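Local coordinates for protein BONZAI 1 (Arabidopsis thaliana, PDB 6KXT), which negatively regulates plant cell death and defence responses and binds phospholipids in a calcium-dependent way, its second C2 domain being the part in this chain, at residues S13-F18 against W64-L69; I117-P122 against S133-D138; D33-V38 against T53-N58. All coordinates share one frame; numbering follows the deposited sequence. Where two conformers were deposited one is given.

The three contacts lie in one C2 domain, a sandwich of two antiparallel sheets. Contacts 1 and 2 belong to the same sheet, because strands 13-21 and 133-143 are neighbours in it. Their centres are about 16 Å apart, on opposite sides of the chain's centre. They meet where V17 O lies 2.8 Å from D138 N and where F18 packs on L135. Contact 3 sets strand 34-40 of the facing sheet against the loop 53-58, and its centre is about 13 Å from that of contact 1. W64 links these two by packing on L36, T53 and E54. Contacts 2 and 3 meet in the interior, with L135 CD1 4.0 Å from L36 CD1. The sulfate touches contact 3, through R56.

Contact 1 (S13-F18 against W64-L69); sequences STEIVF and WKPVFL
Strands 13-18 and 67-69 run antiparallel, their axes 4.6 Å apart at the closest point and 152° apart in direction. T14 with L69 and I16 with V67 are hydrogen-bonded pairs, and E15 with F68 is the non-hydrogen-bonded pair between them. In the first pair, L69 N bonds to T14 O at 2.8 Å. Next to the I16-V67 pair a water bridges I16 O, F18 N and K65 O. W64 N gives a further backbone bond to F18 O.

On one face of the sheet, E15 lies alongside F68 and P66. Its CG is anti to the backbone N (chi1 177°) and the chain stays extended, which carries it along the F68 ring. E15 CG is 3.5 Å from F68 CE2, and the carboxylate is turned 40° from the ring plane. E15 OE2 rests 3.4 Å from P66 CB and also forms a long, weak ion pair with K139. V17 CG2 lies beside P66 CG at 4.0 Å. This is one side of the C2 beta-sandwich: strand 67-70 is outermost in its sheet within the chain, and strand 13-21 pairs with 133-143 along its other side.

The other face holds I16, V67 and L69. I16 CG2 sits 3.6 Å above the centre of the F18 ring. V67 crosses F18 at about a right angle, with V67 CG2 3.8 Å from F18 CE2. L104 and L107 of helix 104-113 add to this apolar layer. W64 packs with its CE3 4.0 Å from F18 CB. A second water joins T14 OG1 to L69 O.

Contact 2 (I117-P122 against S133-D138); sequences INFSLP and SQLFVD
N118 and Q134 lie side by side across a non-hydrogen-bonded pair, their side chains pointing the same way. Q134 NE2 gives a nearly straight bond of 2.9 Å to N118 OD1, with an angle of 172° at the hydrogen. The acceptor lies in the amide plane of Q134. The donor, however, stands 40° out of the carbonyl plane of N118, so it comes in off the lone-pair directions. The two amides are turned 69° from each other.

Next to them, I117 and L135 exchange two backbone bonds. I117 CG2 approaches L135 CB at 3.9 Å. F119 follows on the same strand. Its N bonds to S133 O at 3.0 Å, and its ring reaches S133 and L135. The first torsion of S133 sets OG between its own backbone N and carbonyl carbon, which brings it to the ring edge, 3.4 Å from F119 CD2. F119 CZ touches L135 CB at 4.0 Å.

The next shell holds these groups in place. N118 ND2 gives a hydrogen bond to L131 O on the outer strand 129-131. Strand 13-21 pairs with the far side of 133-143, and its C20 packs on both F119 and L135. V100, from the facing sheet, touches I117 and F119.

The strands are well off antiparallel, and the pairing is short. Chemically the contact is divided: F119 and L135 are buried between the sheets, while the N118-Q134 amides lie on the other, partly exposed face. With its oxygen accepting from Q134 and its nitrogen giving to L131, the N118 amide is fixed in its rotation.

Contact 3 (D33-V38 against T53-N58); sequences DPFLVV and TEVRKN. With SO4 (sulfate ion), chain D.
L36 and T53 are held tightly in this contact. T53 N bonds to L36 O at 2.9 Å. In return, T53 OG1 accepts L36 N at 2.9 Å, almost straight. The first torsion of T53 (chi1 70°) places OG1 between its own backbone N and carbonyl carbon, where it also donates to E54 O. This hydroxyl is therefore gripped by one accepted and one donated bond. R56 N gives P34 O a further backbone bond of 3.0 Å. V55 CG2 fits against F35 CB at 4.1 Å, and W64 packs on L36 and T53. D33 is buried here too. Its OD1 accepts a hydrogen bond from N58 N at 2.8 Å; D33 has a second conformer, so the finer geometry of its carboxylate is doubtful.

The solvent side is looser. The exposed K57 bends back, and its NZ forms a salt bridge with D33 OD2 at 3.3 Å; its hydrogen bonds to the two carboxylate oxygens are weak. The R56 side chain leads away from the strand. NE pairs with D59, and NH1 and NH2 both hydrogen-bond a sulfate, probably from crystallisation, at O1 and O2 respectively.

D33 immediately precedes strand 34-40, which begins at P34. D33 N bonds to D87 OD1. The sequence SDPF resembles the SDPY signature of C2 domains; no calcium is bound in the contact, so a role like that of the C2 loop aspartates is only probable by family.

Contact 1 (S13-F18 against W64-L69)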
loop_
_atom_site.group_PDB
_atom_site.type_symbol
_atom_site.label_atom_id
_atom_site.label_comp_id
_atom_site.label_asym_id
_atom_site.label_seq_id
_atom_site.Cartn_x
_atom_site.Cartn_y
_atom_site.Cartn_z
ATOM N N SER A 13 4.100 7.250 14.836
ATOM C CA SER A 13 3.253 7.556 13.662
ATOM C C SER A 13 4.176 7.559 12.448
ATOM O O SER A 13 5.215 8.229 12.466
ATOM C CB SER A 13 2.555 8.859 13.798
ATOM O OG SER A 13 1.779 9.179 12.672
ATOM N N THR A 14 3.818 6.775 11.418
ATOM C CA THR A 14 4.638 6.654 10.204
ATOM C C THR A 14 3.968 7.435 9.063
ATOM O O THR A 14 2.796 7.135 8.733
ATOM C CB THR A 14 4.861 5.184 9.852
ATOM O OG1 THR A 14 5.442 4.533 10.983
ATOM C CG2 THR A 14 5.787 5.024 8.674
ATOM N N GLU A 15 4.695 8.356 8.465
ATOM C CA GLU A 15 4.226 9.106 7.285
ATOM C C GLU A 15 4.872 8.460 6.057
ATOM O O GLU A 15 6.119 8.344 5.994
ATOM C CB GLU A 15 4.650 10.564 7.445
ATOM C CG GLU A 15 4.250 11.374 6.227
ATOM C CD GLU A 15 4.596 12.851 6.309
ATOM O OE1 GLU A 15 5.063 13.282 7.377
ATOM O OE2 GLU A 15 4.374 13.551 5.325
ATOM N N ILE A 16 4.071 8.102 5.063
ATOM C CA ILE A 16 4.543 7.373 3.863
ATOM C C ILE A 16 4.008 8.028 2.613
ATOM O O ILE A 16 2.796 8.304 2.517
ATOM C CB ILE A 16 4.132 5.882 3.886
ATOM C CG1 ILE A 16 4.536 5.226 5.210
ATOM C CG2 ILE A 16 4.735 5.190 2.649
ATOM C CD1 ILE A 16 4.316 3.720 5.277
ATOM N N VAL A 17 4.886 8.308 1.667
ATOM C CA VAL A 17 4.498 8.731 0.293
ATOM C C VAL A 17 4.739 7.503 -0.587
ATOM O O VAL A 17 5.900 7.043 -0.729
ATOM C CB VAL A 17 5.259 9.965 -0.211
ATOM C CG1 VAL A 17 4.991 10.178 -1.701
ATOM C CG2 VAL A 17 4.906 11.204 0.602
ATOM N N PHE A 18 3.688 6.979 -1.181
ATOM C CA PHE A 18 3.686 5.878 -2.150
ATOM C C PHE A 18 3.662 6.399 -3.573
ATOM O O PHE A 18 3.034 7.413 -3.875
ATOM C CB PHE A 18 2.455 4.993 -1.950
ATOM C CG PHE A 18 2.434 4.204 -0.667
ATOM C CD1 PHE A 18 3.285 3.115 -0.522
ATOM C CD2 PHE A 18 1.530 4.475 0.337
ATOM C CE1 PHE A 18 3.208 2.305 0.608
ATOM C CE2 PHE A 18 1.453 3.657 1.462
ATOM C CZ PHE A 18 2.307 2.592 1.597
ATOM N N TRP A 64 1.113 9.757 -4.589
ATOM C CA TRP A 64 -0.027 10.232 -3.785
ATOM C C TRP A 64 0.456 11.147 -2.660
ATOM O O TRP A 64 1.673 11.124 -2.328
ATOM C CB TRP A 64 -0.835 9.039 -3.230
ATOM C CG TRP A 64 -1.637 8.293 -4.247
ATOM C CD1 TRP A 64 -2.859 8.639 -4.752
ATOM C CD2 TRP A 64 -1.266 7.049 -4.857
ATOM N NE1 TRP A 64 -3.257 7.680 -5.638
ATOM C CE2 TRP A 64 -2.311 6.693 -5.740
ATOM C CE3 TRP A 64 -0.133 6.221 -4.805
ATOM C CZ2 TRP A 64 -2.307 5.490 -6.437
ATOM C CZ3 TRP A 64 -0.118 5.032 -5.516
ATOM C CH2 TRP A 64 -1.183 4.681 -6.338
ATOM N N LYS A 65 -0.488 11.854 -2.083
ATOM C CA LYS A 65 -0.225 12.652 -0.857
ATOM C C LYS A 65 0.141 11.668 0.241
ATOM O O LYS A 65 -0.215 10.478 0.221
ATOM C CB LYS A 65 -1.451 13.496 -0.511
ATOM C CG LYS A 65 -1.813 14.557 -1.539
ATOM C CD LYS A 65 -3.071 15.302 -1.198
ATOM C CE LYS A 65 -3.392 16.350 -2.243
ATOM N NZ LYS A 65 -4.494 17.227 -1.785
ATOM N N PRO A 66 0.856 12.154 1.269
ATOM C CA PRO A 66 1.242 11.278 2.349
ATOM C C PRO A 66 0.051 10.655 3.068
ATOM O O PRO A 66 -1.023 11.250 3.225
ATOM C CB PRO A 66 2.015 12.149 3.349
ATOM C CG PRO A 66 2.244 13.473 2.634
ATOM C CD PRO A 66 1.422 13.518 1.372
ATOM N N VAL A 67 0.251 9.395 3.467
ATOM C CA VAL A 67 -0.631 8.705 4.416
ATOM C C VAL A 67 0.075 8.568 5.763
ATOM O O VAL A 67 1.300 8.528 5.815
ATOM C CB VAL A 67 -1.135 7.366 3.882
ATOM C CG1 VAL A 67 -1.849 7.524 2.533
ATOM C CG2 VAL A 67 -0.062 6.325 3.782
ATOM N N PHE A 68 -0.694 8.512 6.836
ATOM C CA PHE A 68 -0.171 8.401 8.212
ATOM C C PHE A 68 -0.711 7.126 8.818
ATOM O O PHE A 68 -1.925 6.901 8.801
ATOM C CB PHE A 68 -0.642 9.591 9.050
ATOM C CG PHE A 68 -0.098 10.878 8.517
ATOM C CD1 PHE A 68 -0.762 11.556 7.504
ATOM C CD2 PHE A 68 1.134 11.340 8.928
ATOM C CE1 PHE A 68 -0.203 12.673 6.907
ATOM C CE2 PHE A 68 1.659 12.497 8.376
ATOM C CZ PHE A 68 0.987 13.164 7.388
ATOM N N LEU A 69 0.168 6.261 9.263
ATOM C CA LEU A 69 -0.225 4.967 9.849
ATOM C C LEU A 69 0.318 4.844 11.273
ATOM O O LEU A 69 1.534 4.984 11.501
ATOM C CB LEU A 69 0.326 3.848 8.970
ATOM C CG LEU A 69 -0.323 3.714 7.604
ATOM C CD1 LEU A 69 0.485 2.803 6.693
ATOM C CD2 LEU A 69 -1.774 3.239 7.730
HETATM O O HOH W 1 3.591 3.633 12.907
HETATM O O HOH W 2 1.144 7.993 -0.001
#

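Contact 2 (I117-P122 against S133-D138)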
loop_
_atom_site.group_PDB
_atom_site.type_symbol
_atom_site.label_atom_id
_atom_site.label_comp_id
_atom_site.label_asym_id
_atom_site.label_seq_id
_atom_site.Cartn_x
_atom_site.Cartn_y
_atom_site.Cartn_z
ATOM N N ILE A 117 8.690 -2.812 -5.288
ATOM C CA ILE A 117 8.083 -4.161 -5.122
ATOM C C ILE A 117 7.088 -4.347 -6.268
ATOM O O ILE A 117 6.163 -3.512 -6.385
ATOM C CB ILE A 117 7.487 -4.373 -3.712
ATOM C CG1 ILE A 117 6.813 -5.740 -3.627
ATOM C CG2 ILE A 117 6.476 -3.324 -3.300
ATOM C CD1 ILE A 117 7.761 -6.839 -3.644
ATOM N N ASN A 118 7.231 -5.438 -7.013
ATOM C CA ASN A 118 6.268 -5.699 -8.097
ATOM C C ASN A 118 4.888 -6.049 -7.520
ATOM O O ASN A 118 4.805 -6.824 -6.557
ATOM C CB ASN A 118 6.745 -6.783 -9.031
ATOM C CG ASN A 118 7.873 -6.294 -9.912
ATOM O OD1 ASN A 118 8.979 -6.035 -9.448
ATOM N ND2 ASN A 118 7.626 -6.206 -11.213
ATOM N N PHE A 119 3.844 -5.503 -8.088
ATOM C CA PHE A 119 2.480 -5.934 -7.776
ATOM C C PHE A 119 2.267 -7.374 -8.223
ATOM O O PHE A 119 2.880 -7.811 -9.210
ATOM C CB PHE A 119 1.503 -5.006 -8.471
ATOM C CG PHE A 119 1.289 -3.661 -7.822
ATOM C CD1 PHE A 119 0.743 -3.561 -6.557
ATOM C CD2 PHE A 119 1.621 -2.476 -8.447
ATOM C CE1 PHE A 119 0.509 -2.330 -5.934
ATOM C CE2 PHE A 119 1.387 -1.248 -7.839
ATOM C CZ PHE A 119 0.827 -1.167 -6.569
ATOM N N SER A 120 1.310 -8.000 -7.554
ATOM C CA SER A 120 0.789 -9.284 -8.075
ATOM C C SER A 120 -0.712 -9.365 -7.971
ATOM O O SER A 120 -1.367 -8.469 -7.423
ATOM C CB SER A 120 1.420 -10.457 -7.406
ATOM O OG SER A 120 0.972 -10.539 -6.069
ATOM N N LEU A 121 -1.246 -10.353 -8.694
ATOM C CA LEU A 121 -2.716 -10.600 -8.686
ATOM C C LEU A 121 -2.928 -12.012 -8.184
ATOM O O LEU A 121 -2.280 -12.933 -8.691
ATOM C CB LEU A 121 -3.295 -10.473 -10.087
ATOM C CG LEU A 121 -3.353 -9.039 -10.581
ATOM C CD1 LEU A 121 -3.749 -9.019 -12.061
ATOM C CD2 LEU A 121 -4.297 -8.164 -9.756
ATOM N N PRO A 122 -3.813 -12.205 -7.198
ATOM C CA PRO A 122 -4.212 -13.551 -6.801
ATOM C C PRO A 122 -4.901 -14.280 -7.969
ATOM O O PRO A 122 -5.568 -13.644 -8.731
ATOM C CB PRO A 122 -5.208 -13.276 -5.666
ATOM C CG PRO A 122 -4.900 -11.881 -5.181
ATOM C CD PRO A 122 -4.503 -11.158 -6.429
ATOM N N SER A 133 4.137 -3.759 -13.207
ATOM C CA SER A 133 3.955 -2.554 -12.386
ATOM C C SER A 133 4.611 -2.752 -11.019
ATOM O O SER A 133 4.661 -3.894 -10.496
ATOM C CB SER A 133 2.543 -2.158 -12.272
ATOM O OG SER A 133 1.734 -3.227 -11.788
ATOM N N GLN A 134 5.089 -1.658 -10.447
ATOM C CA GLN A 134 5.824 -1.613 -9.158
ATOM C C GLN A 134 5.328 -0.501 -8.264
ATOM O O GLN A 134 4.879 0.543 -8.732
ATOM C CB GLN A 134 7.323 -1.464 -9.369
ATOM C CG GLN A 134 7.911 -2.677 -10.090
ATOM C CD GLN A 134 9.339 -2.507 -10.521
ATOM O OE1 GLN A 134 9.708 -1.431 -11.008
ATOM N NE2 GLN A 134 10.136 -3.547 -10.362
ATOM N N LEU A 135 5.392 -0.765 -6.966
ATOM C CA LEU A 135 5.127 0.165 -5.873
ATOM C C LEU A 135 6.476 0.569 -5.282
ATOM O O LEU A 135 7.348 -0.282 -5.036
ATOM C CB LEU A 135 4.283 -0.502 -4.773
ATOM C CG LEU A 135 3.937 0.345 -3.552
ATOM C CD1 LEU A 135 2.957 1.426 -3.878
ATOM C CD2 LEU A 135 3.365 -0.528 -2.440
ATOM N N PHE A 136 6.653 1.839 -5.055
ATOM C CA PHE A 136 7.831 2.449 -4.436
ATOM C C PHE A 136 7.425 3.243 -3.214
ATOM O O PHE A 136 6.273 3.760 -3.114
ATOM C CB PHE A 136 8.570 3.342 -5.424
ATOM C CG PHE A 136 9.233 2.613 -6.557
ATOM C CD1 PHE A 136 8.553 2.283 -7.700
ATOM C CD2 PHE A 136 10.600 2.319 -6.480
ATOM C CE1 PHE A 136 9.187 1.568 -8.724
ATOM C CE2 PHE A 136 11.223 1.640 -7.509
ATOM C CZ PHE A 136 10.524 1.272 -8.617
ATOM N N VAL A 137 8.362 3.408 -2.281
ATOM C CA VAL A 137 8.157 4.144 -1.017
ATOM C C VAL A 137 9.051 5.388 -1.121
ATOM O O VAL A 137 10.280 5.275 -0.932
ATOM C CB VAL A 137 8.463 3.270 0.202
ATOM C CG1 VAL A 137 8.225 4.081 1.476
ATOM C CG2 VAL A 137 7.616 2.020 0.158
ATOM N N ASP A 138 8.474 6.501 -1.559
ATOM C CA ASP A 138 9.255 7.736 -1.852
ATOM C C ASP A 138 9.665 8.397 -0.551
ATOM O O ASP A 138 10.674 9.088 -0.502
ATOM C CB ASP A 138 8.451 8.746 -2.672
ATOM C CG ASP A 138 8.521 8.567 -4.176
ATOM O OD1 ASP A 138 9.120 7.558 -4.634
ATOM O OD2 ASP A 138 7.959 9.461 -4.858
#

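Contact 3 (D33-V38 against T53-N58)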
loop_
_atom_site.group_PDB
_atom_site.type_symbol
_atom_site.label_atom_id
_atom_site.label_comp_id
_atom_site.label_asym_id
_atom_site.label_seq_id
_atom_site.Cartn_x
_atom_site.Cartn_y
_atom_site.Cartn_z
ATOM N N ASP A 33 -7.862 5.007 -12.912
ATOM C CA ASP A 33 -7.934 6.108 -11.930
ATOM C C ASP A 33 -7.534 5.540 -10.577
ATOM O O ASP A 33 -8.384 5.160 -9.781
ATOM C CB ASP A 33 -9.343 6.680 -11.854
ATOM C CG ASP A 33 -9.849 7.114 -13.216
ATOM O OD1 ASP A 33 -9.182 7.950 -13.842
ATOM O OD2 ASP A 33 -10.961 6.629 -13.623
ATOM N N PRO A 34 -6.215 5.400 -10.315
ATOM C CA PRO A 34 -5.789 4.600 -9.194
ATOM C C PRO A 34 -5.801 5.310 -7.833
ATOM O O PRO A 34 -5.624 6.497 -7.725
ATOM C CB PRO A 34 -4.334 4.273 -9.547
ATOM C CG PRO A 34 -3.881 5.463 -10.332
ATOM C CD PRO A 34 -5.107 5.862 -11.132
ATOM N N PHE A 35 -6.025 4.479 -6.843
ATOM C CA PHE A 35 -5.857 4.787 -5.421
ATOM C C PHE A 35 -5.329 3.536 -4.732
ATOM O O PHE A 35 -5.369 2.400 -5.282
ATOM C CB PHE A 35 -7.199 5.257 -4.822
ATOM C CG PHE A 35 -8.312 4.257 -4.706
ATOM C CD1 PHE A 35 -9.037 3.871 -5.818
ATOM C CD2 PHE A 35 -8.624 3.655 -3.494
ATOM C CE1 PHE A 35 -10.058 2.943 -5.729
ATOM C CE2 PHE A 35 -9.687 2.757 -3.388
ATOM C CZ PHE A 35 -10.387 2.392 -4.511
ATOM N N LEU A 36 -4.751 3.791 -3.543
ATOM C CA LEU A 36 -4.229 2.688 -2.700
ATOM C C LEU A 36 -5.077 2.548 -1.441
ATOM O O LEU A 36 -5.546 3.566 -0.882
ATOM C CB LEU A 36 -2.781 2.899 -2.233
ATOM C CG LEU A 36 -1.737 3.127 -3.299
ATOM C CD1 LEU A 36 -0.368 3.318 -2.645
ATOM C CD2 LEU A 36 -1.718 1.980 -4.263
ATOM N N VAL A 37 -5.244 1.331 -0.993
ATOM C CA VAL A 37 -5.865 1.018 0.313
ATOM C C VAL A 37 -4.853 0.168 1.075
ATOM O O VAL A 37 -4.325 -0.820 0.558
ATOM C CB VAL A 37 -7.188 0.260 0.127
ATOM C CG1 VAL A 37 -7.743 -0.138 1.474
ATOM C CG2 VAL A 37 -8.159 1.106 -0.701
ATOM N N VAL A 38 -4.571 0.572 2.312
ATOM C CA VAL A 38 -3.766 -0.224 3.269
ATOM C C VAL A 38 -4.712 -0.904 4.231
ATOM O O VAL A 38 -5.601 -0.211 4.759
ATOM C CB VAL A 38 -2.772 0.667 4.006
ATOM C CG1 VAL A 38 -1.929 -0.153 4.942
ATOM C CG2 VAL A 38 -1.862 1.385 3.030
ATOM N N THR A 53 -5.625 6.344 -0.061
ATOM C CA THR A 53 -5.233 7.588 -0.748
ATOM C C THR A 53 -6.449 8.186 -1.459
ATOM O O THR A 53 -7.457 7.471 -1.705
ATOM C CB THR A 53 -4.084 7.371 -1.736
ATOM O OG1 THR A 53 -4.546 6.608 -2.872
ATOM C CG2 THR A 53 -2.910 6.662 -1.098
ATOM N N GLU A 54 -6.287 9.451 -1.846
ATOM C CA GLU A 54 -7.129 10.081 -2.883
ATOM C C GLU A 54 -6.970 9.316 -4.203
ATOM O O GLU A 54 -5.969 8.604 -4.429
ATOM C CB GLU A 54 -6.750 11.538 -3.042
ATOM C CG GLU A 54 -5.409 11.768 -3.714
ATOM C CD GLU A 54 -4.172 11.621 -2.822
ATOM O OE1 GLU A 54 -4.321 11.401 -1.608
ATOM O OE2 GLU A 54 -3.049 11.733 -3.371
ATOM N N VAL A 55 -7.966 9.474 -5.054
ATOM C CA VAL A 55 -7.961 8.978 -6.448
ATOM C C VAL A 55 -7.179 9.934 -7.318
ATOM O O VAL A 55 -7.363 11.151 -7.200
ATOM C CB VAL A 55 -9.400 8.811 -6.952
ATOM C CG1 VAL A 55 -9.421 8.354 -8.387
ATOM C CG2 VAL A 55 -10.136 7.812 -6.075
ATOM N N ARG A 56 -6.291 9.408 -8.152
ATOM C CA ARG A 56 -5.620 10.228 -9.175
ATOM C C ARG A 56 -6.168 9.807 -10.526
ATOM O O ARG A 56 -5.810 8.732 -11.018
ATOM C CB ARG A 56 -4.095 10.140 -9.125
ATOM C CG ARG A 56 -3.522 10.719 -7.849
ATOM C CD ARG A 56 -2.025 10.528 -7.746
ATOM N NE ARG A 56 -1.324 11.089 -8.889
ATOM C CZ ARG A 56 -0.969 12.387 -9.059
ATOM N NH1 ARG A 56 -1.128 13.273 -8.095
ATOM N NH2 ARG A 56 -0.415 12.717 -10.220
ATOM N N LYS A 57 -6.873 10.706 -11.188
ATOM C CA LYS A 57 -7.517 10.345 -12.471
ATOM C C LYS A 57 -6.486 10.127 -13.588
ATOM O O LYS A 57 -5.586 10.950 -13.737
ATOM C CB LYS A 57 -8.509 11.468 -12.842
ATOM C CG LYS A 57 -9.741 11.625 -11.964
ATOM C CD LYS A 57 -10.812 10.642 -12.326
ATOM C CE LYS A 57 -11.364 10.850 -13.732
ATOM N NZ LYS A 57 -12.048 9.640 -14.256
ATOM N N ASN A 58 -6.661 9.044 -14.341
ATOM C CA ASN A 58 -5.984 8.816 -15.637
ATOM C C ASN A 58 -4.466 8.794 -15.467
ATOM O O ASN A 58 -3.703 9.363 -16.292
ATOM C CB ASN A 58 -6.444 9.874 -16.648
ATOM C CG ASN A 58 -7.856 9.584 -17.069
ATOM O OD1 ASN A 58 -8.128 8.484 -17.521
ATOM N ND2 ASN A 58 -8.715 10.575 -16.878
HETATM S S SO4 D . 0.992 16.022 -10.137
HETATM O O1 SO4 D . 0.930 15.336 -8.903
HETATM O O2 SO4 D . 0.855 15.144 -11.255
HETATM O O3 SO4 D . 2.316 16.618 -10.154
HETATM O O4 SO4 D . -0.038 17.047 -10.221
#